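Local coordinates for peptidoglycan glycosyltransferase (Eggerthella lenta, PDB 4MNR), which is a penicillin-binding protein, pairing a region of the penicillin-binding protein A dimerisation family with a transpeptidase-family domain, at residues R24-T29 against G47-E52. Numbering follows the deposited sequence.
Sequences RSERGT and GTYERE
Two torsions carry R51 to the chain at R27 and G28: CG lies opposite the backbone N (chi1 -158°), and the turn at chi2 (62°) then swings the guanidinium over to the other segment. There NH1 and NH2 grip one atom end-on, each 2.9 Å from G28 O. The NH2 bond meets the carbonyl nearly head-on, with a C=O...N angle of 169°, whereas NH1 comes from above the carbonyl plane; the acceptor lies close to the guanidinium plane in both cases. An arginine suits the place because its two terminal nitrogens can each turn one N-H on the same oxygen. R27 crosses R51 at about a right angle. Its extended chain lays CD over the centre of the R51 guanidinium, 3.5 Å from CZ, and the R27 guanidinium turns its edge toward that same face, the two planes perpendicular. The long aliphatic chain of R27 thus gives the face a methylene to pack on while its charged end reaches E76 and N80. NE of R27 and NH2 of R51 approach to 3.7 Å, a closeness of like charges that E76 probably offsets, since its carboxylate forms salt bridges with both arginines. The contact lies far from the centre of the chain, in the part matching the penicillin-binding protein A dimerisation family, where 49-52 is an outermost strand of a mixed sheet that late strands also join, and 24-29 is the irregular lead-in to strand 30-31. Nearer the start of that lead-in, E26 CA sits over the centre of the Y49 ring, and E26 CB makes an off-centre CH-pi contact 4.0 Å from the centroid. A flat aromatic ring fits here, its face taking the backbone of S25 and E26 and its edge R24 O, 3.6 Å from CE2.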
loop_
_atom_site.group_PDB
_atom_site.type_symbol
_atom_site.label_atom_id
_atom_site.label_comp_id
_atom_site.label_asym_id
_atom_site.label_seq_id
_atom_site.Cartn_x
_atom_site.Cartn_y
_atom_site.Cartn_z
ATOM N N ARG A 24 24.058 -18.620 23.203
ATOM C CA ARG A 24 25.101 -18.201 24.138
ATOM C C ARG A 24 25.393 -16.697 24.158
ATOM O O ARG A 24 25.885 -16.173 25.158
ATOM C CB ARG A 24 26.399 -18.953 23.845
ATOM C CG ARG A 24 26.289 -20.467 23.884
ATOM C CD ARG A 24 27.662 -21.060 24.147
ATOM N NE ARG A 24 27.770 -22.462 23.757
ATOM C CZ ARG A 24 28.928 -23.080 23.548
ATOM N NH1 ARG A 24 30.066 -22.412 23.686
ATOM N NH2 ARG A 24 28.952 -24.357 23.194
ATOM N N SER A 25 25.105 -16.010 23.059
ATOM C CA SER A 25 25.456 -14.596 22.934
ATOM C C SER A 25 24.235 -13.696 22.753
ATOM O O SER A 25 23.173 -14.154 22.327
ATOM C CB SER A 25 26.448 -14.395 21.786
ATOM O OG SER A 25 26.103 -15.206 20.676
ATOM N N GLU A 26 24.391 -12.413 23.076
ATOM C CA GLU A 26 23.271 -11.478 23.038
ATOM C C GLU A 26 22.876 -11.101 21.617
ATOM O O GLU A 26 23.602 -10.386 20.927
ATOM C CB GLU A 26 23.578 -10.209 23.835
ATOM C CG GLU A 26 22.381 -9.274 23.957
ATOM C CD GLU A 26 22.752 -7.891 24.458
ATOM O OE1 GLU A 26 22.023 -6.927 24.133
ATOM O OE2 GLU A 26 23.767 -7.768 25.175
ATOM N N ARG A 27 21.720 -11.589 21.184
ATOM C CA ARG A 27 21.146 -11.175 19.909
ATOM C C ARG A 27 20.863 -9.671 19.951
ATOM O O ARG A 27 20.436 -9.144 20.979
ATOM C CB ARG A 27 19.863 -11.963 19.660
ATOM C CG ARG A 27 19.235 -11.754 18.300
ATOM C CD ARG A 27 18.059 -12.702 18.147
ATOM N NE ARG A 27 17.372 -12.525 16.874
ATOM C CZ ARG A 27 17.680 -13.173 15.755
ATOM N NH1 ARG A 27 18.681 -14.044 15.737
ATOM N NH2 ARG A 27 16.980 -12.947 14.647
ATOM N N GLY A 28 21.110 -8.974 18.844
ATOM C CA GLY A 28 20.919 -7.530 18.800
ATOM C C GLY A 28 19.474 -7.080 18.982
ATOM O O GLY A 28 18.547 -7.875 18.839
ATOM N N THR A 29 19.278 -5.805 19.311
ATOM C CA THR A 29 17.929 -5.263 19.484
ATOM C C THR A 29 17.353 -4.785 18.162
ATOM O O THR A 29 18.087 -4.489 17.234
ATOM C CB THR A 29 17.904 -4.066 20.443
ATOM O OG1 THR A 29 18.781 -3.051 19.950
ATOM C CG2 THR A 29 18.364 -4.484 21.831
ATOM N N GLY A 47 22.759 -17.755 32.789
ATOM C CA GLY A 47 23.692 -17.126 31.873
ATOM C C GLY A 47 23.269 -17.246 30.421
ATOM O O GLY A 47 23.978 -16.791 29.521
ATOM N N THR A 48 22.114 -17.862 30.190
ATOM C CA THR A 48 21.582 -17.999 28.840
ATOM C C THR A 48 20.840 -16.717 28.454
ATOM O O THR A 48 20.620 -15.845 29.298
ATOM C CB THR A 48 20.655 -19.238 28.708
ATOM O OG1 THR A 48 20.690 -19.731 27.363
ATOM C CG2 THR A 48 19.218 -18.905 29.087
ATOM N N TYR A 49 20.479 -16.596 27.179
ATOM C CA TYR A 49 19.727 -15.438 26.704
ATOM C C TYR A 49 18.339 -15.825 26.205
ATOM O O TYR A 49 18.160 -16.869 25.578
ATOM C CB TYR A 49 20.489 -14.700 25.600
ATOM C CG TYR A 49 21.617 -13.829 26.105
ATOM C CD1 TYR A 49 21.402 -12.493 26.419
ATOM C CD2 TYR A 49 22.895 -14.344 26.268
ATOM C CE1 TYR A 49 22.432 -11.693 26.878
ATOM C CE2 TYR A 49 23.930 -13.555 26.727
ATOM C CZ TYR A 49 23.697 -12.233 27.033
ATOM O OH TYR A 49 24.735 -11.453 27.494
ATOM N N GLU A 50 17.360 -14.971 26.488
ATOM C CA GLU A 50 15.995 -15.185 26.031
ATOM C C GLU A 50 15.502 -13.925 25.333
ATOM O O GLU A 50 15.837 -12.808 25.739
ATOM C CB GLU A 50 15.080 -15.527 27.209
ATOM C CG GLU A 50 14.043 -16.607 26.911
ATOM C CD GLU A 50 14.436 -17.969 27.463
ATOM O OE1 GLU A 50 15.434 -18.551 26.983
ATOM O OE2 GLU A 50 13.744 -18.457 28.383
ATOM N N ARG A 51 14.711 -14.109 24.284
ATOM C CA ARG A 51 14.208 -12.995 23.488
ATOM C C ARG A 51 12.992 -12.367 24.167
ATOM O O ARG A 51 12.086 -13.074 24.602
ATOM C CB ARG A 51 13.832 -13.494 22.093
ATOM C CG ARG A 51 13.804 -12.438 21.022
ATOM C CD ARG A 51 15.176 -11.811 20.817
ATOM N NE ARG A 51 15.216 -10.977 19.618
ATOM C CZ ARG A 51 16.121 -10.025 19.411
ATOM N NH1 ARG A 51 17.046 -9.787 20.335
ATOM N NH2 ARG A 51 16.097 -9.306 18.290
ATOM N N GLU A 52 12.987 -11.045 24.280
ATOM C CA GLU A 52 11.846 -10.324 24.830
ATOM C C GLU A 52 11.244 -9.406 23.773
ATOM O O GLU A 52 11.980 -8.794 22.994
ATOM C CB GLU A 52 12.268 -9.471 26.022
ATOM C CG GLU A 52 12.559 -10.232 27.289
ATOM C CD GLU A 52 12.691 -9.305 28.485
ATOM O OE1 GLU A 52 12.733 -8.071 28.274
ATOM O OE2 GLU A 52 12.747 -9.809 29.631
#